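Local coordinates for uncharacterized protein (Mycobacterium smegmatis, PDB 4TMD), which is of unknown function but is probably an exported lipoprotein of the DUF5642 family, related in fold to the Mog1p/PsbP group, at residues F21-V26 against T72-E77; P63-N68 against T88-P93. All blocks are in the same frame, centred on the assembly; numbering follows the deposited sequence.

Contact 1: F21-V26 against T72-E77; sequences FKVSEV and TAAEGE
With chi1 at -78°, the F21 side chain has CG beside its own backbone N and opposite its carbonyl carbon, which lays the ring along the end of strand 72-76. F21 CE1 comes 3.2 Å from G76 O and F21 CD1 3.8 Å from A74 CB; the ring stands obliquely to both. At its far end F21 CZ meets E77 CG at 4.0 Å, the E77 chain bending at chi2 and crossing the phenyl at about a right angle. V23 sets CG1 anti to N (chi1 170°): this methyl packs toward T72 CG2, while V23 CG2 rests 4.0 Å from A74 CB. V23, E25, T72 and A74 lie on one face of the sheet; K22, S24, A73 and E75 take the other, where S24 OG lies against A73 CB.

Strands 22-26 and 72-76 run antiparallel, and four backbone bonds join the hydrogen-bonded pairs K22/E75 and S24/A73. The straightest runs from A73 N to S24 O (175° at the hydrogen). V23/A74 between them and E25/T72 beyond S24/A73 are the non-hydrogen-bonded pairs, closed by CA-H...O contacts such as A74 CA to K22 O at 3.2 Å.

A water donates to both E25 OE1 (3.0 Å) and T72 OG1 (3.1 Å), bridging the two strands on the face of V23. E25 OE1 also pairs with K14, and T72 OG1 is hydrogen-bonded to V10 O, so both polar ends are tied to the N-terminal segment as well. F17 and F81 add to the aromatic packing round F21. The chemistry is thus mixed: backbone bonding sets the register of this sheet edge, buried F21 and A74 supply apolar cover at one end, and the water-bridged E25 and T72 make the other end polar.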
loop_
_atom_site.group_PDB
_atom_site.type_symbol
_atom_site.label_atom_id
_atom_site.label_comp_id
_atom_site.label_asym_id
_atom_site.label_seq_id
_atom_site.Cartn_x
_atom_site.Cartn_y
_atom_site.Cartn_z
ATOM N N PHE A 21 -1.281 -1.998 -20.366
ATOM C CA PHE A 21 -0.463 -2.092 -19.169
ATOM C C PHE A 21 0.718 -2.992 -19.387
ATOM O O PHE A 21 0.611 -4.040 -20.028
ATOM C CB PHE A 21 -1.279 -2.613 -17.983
ATOM C CG PHE A 21 -2.150 -1.584 -17.364
ATOM C CD1 PHE A 21 -1.680 -0.805 -16.309
ATOM C CD2 PHE A 21 -3.444 -1.387 -17.827
ATOM C CE1 PHE A 21 -2.491 0.159 -15.741
ATOM C CE2 PHE A 21 -4.262 -0.426 -17.258
ATOM C CZ PHE A 21 -3.788 0.346 -16.220
ATOM N N LYS A 22 1.849 -2.583 -18.830
ATOM C CA LYS A 22 2.982 -3.467 -18.739
ATOM C C LYS A 22 2.978 -4.125 -17.368
ATOM O O LYS A 22 3.044 -3.444 -16.349
ATOM C CB LYS A 22 4.289 -2.712 -18.957
ATOM C CG LYS A 22 5.454 -3.655 -18.974
ATOM C CD LYS A 22 6.737 -2.915 -19.120
ATOM C CE LYS A 22 7.874 -3.869 -19.231
ATOM N NZ LYS A 22 9.139 -3.144 -19.002
ATOM N N VAL A 23 2.914 -5.449 -17.346
ATOM C CA VAL A 23 2.771 -6.183 -16.085
ATOM C C VAL A 23 4.058 -6.907 -15.712
ATOM O O VAL A 23 4.750 -7.431 -16.577
ATOM C CB VAL A 23 1.609 -7.191 -16.178
ATOM C CG1 VAL A 23 1.595 -8.140 -14.988
ATOM C CG2 VAL A 23 0.291 -6.448 -16.296
ATOM N N SER A 24 4.380 -6.921 -14.424
ATOM C CA SER A 24 5.500 -7.700 -13.904
ATOM C C SER A 24 5.078 -8.430 -12.631
ATOM O O SER A 24 4.004 -8.171 -12.082
ATOM C CB SER A 24 6.700 -6.802 -13.612
ATOM O OG SER A 24 6.349 -5.784 -12.685
ATOM N N GLU A 25 5.936 -9.332 -12.159
ATOM C CA GLU A 25 5.618 -10.151 -11.004
ATOM C C GLU A 25 6.823 -10.335 -10.116
ATOM O O GLU A 25 7.966 -10.282 -10.582
ATOM C CB GLU A 25 5.107 -11.526 -11.440
ATOM C CG GLU A 25 3.955 -11.499 -12.412
ATOM C CD GLU A 25 3.678 -12.863 -12.983
ATOM O OE1 GLU A 25 3.052 -13.675 -12.275
ATOM O OE2 GLU A 25 4.078 -13.127 -14.140
ATOM N N VAL A 26 6.556 -10.544 -8.831
ATOM C CA VAL A 26 7.558 -11.013 -7.887
ATOM C C VAL A 26 7.057 -12.355 -7.368
ATOM O O VAL A 26 5.994 -12.428 -6.750
ATOM C CB VAL A 26 7.783 -10.035 -6.711
ATOM C CG1 VAL A 26 8.736 -10.643 -5.669
ATOM C CG2 VAL A 26 8.296 -8.698 -7.198
ATOM N N THR A 72 2.219 -8.593 -7.805
ATOM C CA THR A 72 1.917 -8.341 -9.199
ATOM C C THR A 72 1.901 -6.826 -9.363
ATOM O O THR A 72 1.267 -6.127 -8.571
ATOM C CB THR A 72 0.581 -8.940 -9.632
ATOM O OG1 THR A 72 0.670 -10.371 -9.602
ATOM C CG2 THR A 72 0.243 -8.498 -11.062
ATOM N N ALA A 73 2.623 -6.316 -10.356
ATOM C CA ALA A 73 2.653 -4.867 -10.574
ATOM C C ALA A 73 2.330 -4.543 -12.024
ATOM O O ALA A 73 2.564 -5.362 -12.916
ATOM C CB ALA A 73 4.001 -4.311 -10.186
ATOM N N ALA A 74 1.772 -3.360 -12.263
ATOM C CA ALA A 74 1.384 -2.953 -13.616
ATOM C C ALA A 74 1.600 -1.470 -13.809
ATOM O O ALA A 74 1.290 -0.681 -12.922
ATOM C CB ALA A 74 -0.055 -3.283 -13.889
ATOM N N GLU A 75 2.103 -1.089 -14.981
ATOM C CA GLU A 75 2.283 0.320 -15.307
ATOM C C GLU A 75 1.574 0.626 -16.606
ATOM O O GLU A 75 1.759 -0.091 -17.588
ATOM C CB GLU A 75 3.768 0.665 -15.415
ATOM C CG GLU A 75 4.553 0.279 -14.182
ATOM C CD GLU A 75 5.884 0.999 -14.090
ATOM O OE1 GLU A 75 6.326 1.560 -15.108
ATOM O OE2 GLU A 75 6.473 1.022 -12.990
ATOM N N GLY A 76 0.747 1.671 -16.602
ATOM C CA GLY A 76 0.007 2.069 -17.791
ATOM C C GLY A 76 -1.109 3.036 -17.449
ATOM O O GLY A 76 -1.471 3.154 -16.284
ATOM N N GLU A 77 -1.662 3.708 -18.461
ATOM C CA GLU A 77 -2.655 4.762 -18.268
ATOM C C GLU A 77 -2.165 5.805 -17.249
ATOM O O GLU A 77 -2.948 6.331 -16.466
ATOM C CB GLU A 77 -4.001 4.173 -17.816
ATOM C CG GLU A 77 -4.710 3.275 -18.847
ATOM C CD GLU A 77 -5.422 4.059 -19.953
ATOM O OE1 GLU A 77 -5.685 5.270 -19.764
ATOM O OE2 GLU A 77 -5.724 3.460 -21.014
HETATM O O HOH W 1 2.588 -12.807 -9.488
#

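Contact 2: P63-N68 against T88-P93; sequences PGLQGN and TSEPVP
G67 and T88 face each other as an antiparallel, non-hydrogen-bonded pair, G67 CA to T88 CA 4.1 Å, and S89 N bonds to Q66 O at 2.9 Å. The bond is bent, 146° at the hydrogen, and Q66 O also receives a CA-H...O contact from T88 CA at 3.2 Å.

The side-chain part rests on L65, whose two methyls divide the work. L65 CD1 touches V92 CG2 at 3.5 Å, the two side chains crossing at about a right angle, and also packs on T88 CG2 at 3.7 Å. L65 CD2 lies near E90 O and 4.1 Å from E90 CG. The T88 hydroxyl is directed inward to its own segment: with chi1 at 45°, T88 OG1 lies between the backbone N and carbonyl carbon and donates to E90 O at 2.6 Å, drawing the chain round just past T88 while CG2 remains turned to L65.

The contact sits where strand 67-76 begins and strand 79-88 ends, each running into a loop. N68 bonds to E87 through the backbone as the pairing carries on along the two strands, I31 after strand 22-30 reaches both G67 and L65, and N157, just ahead of strand 158-166, bonds to T88.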
loop_
_atom_site.group_PDB
_atom_site.type_symbol
_atom_site.label_atom_id
_atom_site.label_comp_id
_atom_site.label_asym_id
_atom_site.label_seq_id
_atom_site.Cartn_x
_atom_site.Cartn_y
_atom_site.Cartn_z
ATOM N N PRO A 63 10.631 -5.512 12.432
ATOM C CA PRO A 63 11.845 -6.152 11.903
ATOM C C PRO A 63 12.017 -7.624 12.299
ATOM O O PRO A 63 12.880 -8.294 11.738
ATOM C CB PRO A 63 12.975 -5.296 12.488
ATOM C CG PRO A 63 12.365 -4.574 13.650
ATOM C CD PRO A 63 10.935 -4.366 13.307
ATOM N N GLY A 64 11.212 -8.121 13.233
ATOM C CA GLY A 64 11.318 -9.511 13.653
ATOM C C GLY A 64 10.437 -10.516 12.911
ATOM O O GLY A 64 10.688 -11.725 12.960
ATOM N N LEU A 65 9.402 -10.023 12.232
ATOM C CA LEU A 65 8.461 -10.876 11.507
ATOM C C LEU A 65 9.133 -11.841 10.543
ATOM O O LEU A 65 10.040 -11.473 9.793
ATOM C CB LEU A 65 7.468 -10.029 10.708
ATOM C CG LEU A 65 6.192 -9.477 11.339
ATOM C CD1 LEU A 65 5.381 -8.815 10.244
ATOM C CD2 LEU A 65 5.380 -10.553 12.034
ATOM N N GLN A 66 8.662 -13.077 10.538
ATOM C CA GLN A 66 9.045 -13.997 9.488
ATOM C C GLN A 66 7.858 -14.193 8.556
ATOM O O GLN A 66 6.697 -14.126 8.976
ATOM C CB GLN A 66 9.510 -15.318 10.076
ATOM C CG GLN A 66 10.374 -15.130 11.302
ATOM C CD GLN A 66 10.943 -16.432 11.802
ATOM O OE1 GLN A 66 11.701 -17.103 11.092
ATOM N NE2 GLN A 66 10.577 -16.809 13.030
ATOM N N GLY A 67 8.149 -14.416 7.283
ATOM C CA GLY A 67 7.097 -14.637 6.315
ATOM C C GLY A 67 7.562 -14.492 4.881
ATOM O O GLY A 67 8.743 -14.279 4.605
ATOM N N ASN A 68 6.605 -14.601 3.969
ATOM C CA ASN A 68 6.864 -14.558 2.544
ATOM C C ASN A 68 5.969 -13.511 1.886
ATOM O O ASN A 68 4.933 -13.136 2.439
ATOM C CB ASN A 68 6.631 -15.936 1.924
ATOM C CG ASN A 68 7.580 -16.992 2.474
ATOM O OD1 ASN A 68 8.782 -16.763 2.571
ATOM N ND2 ASN A 68 7.040 -18.144 2.848
ATOM N N THR A 88 2.612 -13.995 7.177
ATOM C CA THR A 88 3.595 -13.950 8.264
ATOM C C THR A 88 3.317 -14.975 9.376
ATOM O O THR A 88 2.225 -15.512 9.480
ATOM C CB THR A 88 3.650 -12.557 8.898
ATOM O OG1 THR A 88 2.318 -12.080 9.119
ATOM C CG2 THR A 88 4.365 -11.592 7.977
ATOM N N SER A 89 4.309 -15.226 10.221
ATOM C CA SER A 89 4.178 -16.267 11.239
ATOM C C SER A 89 3.231 -15.833 12.355
ATOM O O SER A 89 2.747 -16.665 13.122
ATOM C CB SER A 89 5.536 -16.622 11.825
ATOM O OG SER A 89 6.021 -15.525 12.571
ATOM N N GLU A 90 2.990 -14.527 12.460
ATOM C CA GLU A 90 1.882 -14.026 13.269
ATOM C C GLU A 90 1.296 -12.787 12.597
ATOM O O GLU A 90 1.921 -12.224 11.700
ATOM C CB GLU A 90 2.331 -13.736 14.706
ATOM C CG GLU A 90 3.475 -12.784 14.864
ATOM C CD GLU A 90 4.008 -12.772 16.296
ATOM O OE1 GLU A 90 3.211 -12.982 17.237
ATOM O OE2 GLU A 90 5.227 -12.568 16.483
ATOM N N PRO A 91 0.083 -12.380 12.993
ATOM C CA PRO A 91 -0.532 -11.247 12.299
ATOM C C PRO A 91 0.244 -9.949 12.488
ATOM O O PRO A 91 0.770 -9.704 13.573
ATOM C CB PRO A 91 -1.916 -11.134 12.953
ATOM C CG PRO A 91 -2.148 -12.431 13.624
ATOM C CD PRO A 91 -0.809 -12.937 14.028
ATOM N N VAL A 92 0.306 -9.136 11.436
ATOM C CA VAL A 92 0.899 -7.804 11.520
ATOM C C VAL A 92 -0.086 -6.867 12.186
ATOM O O VAL A 92 -1.254 -6.820 11.795
ATOM C CB VAL A 92 1.264 -7.251 10.129
ATOM C CG1 VAL A 92 2.095 -5.986 10.261
ATOM C CG2 VAL A 92 2.022 -8.287 9.331
ATOM N N PRO A 93 0.361 -6.135 13.218
ATOM C CA PRO A 93 -0.546 -5.145 13.808
ATOM C C PRO A 93 -0.972 -4.111 12.754
ATOM O O PRO A 93 -0.129 -3.514 12.082
ATOM C CB PRO A 93 0.299 -4.502 14.916
ATOM C CG PRO A 93 1.366 -5.522 15.225
ATOM C CD PRO A 93 1.656 -6.200 13.918
#

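In the fold
From the N terminus, strand 22-30 comes first and forms one outer edge of the antiparallel sheet. Contact 1 closes the long loop from it to strand 67-76, with helices 33-36 and 53-56 and strand 46-48 lying between. Where that strand begins, 63-68 enters contact 2; the chain then passes along it to 72-77, turns into strand 79-88 and returns to 88-93, so contact 2 brackets the hairpin. The segments alternate along the chain, and the two contacts cross rather than nest. Their centres lie about 26 Å apart, toward opposite ends of strand 67-76, which is thus tied to the edge strand at one end and to the loop after strand 79-88 at the other.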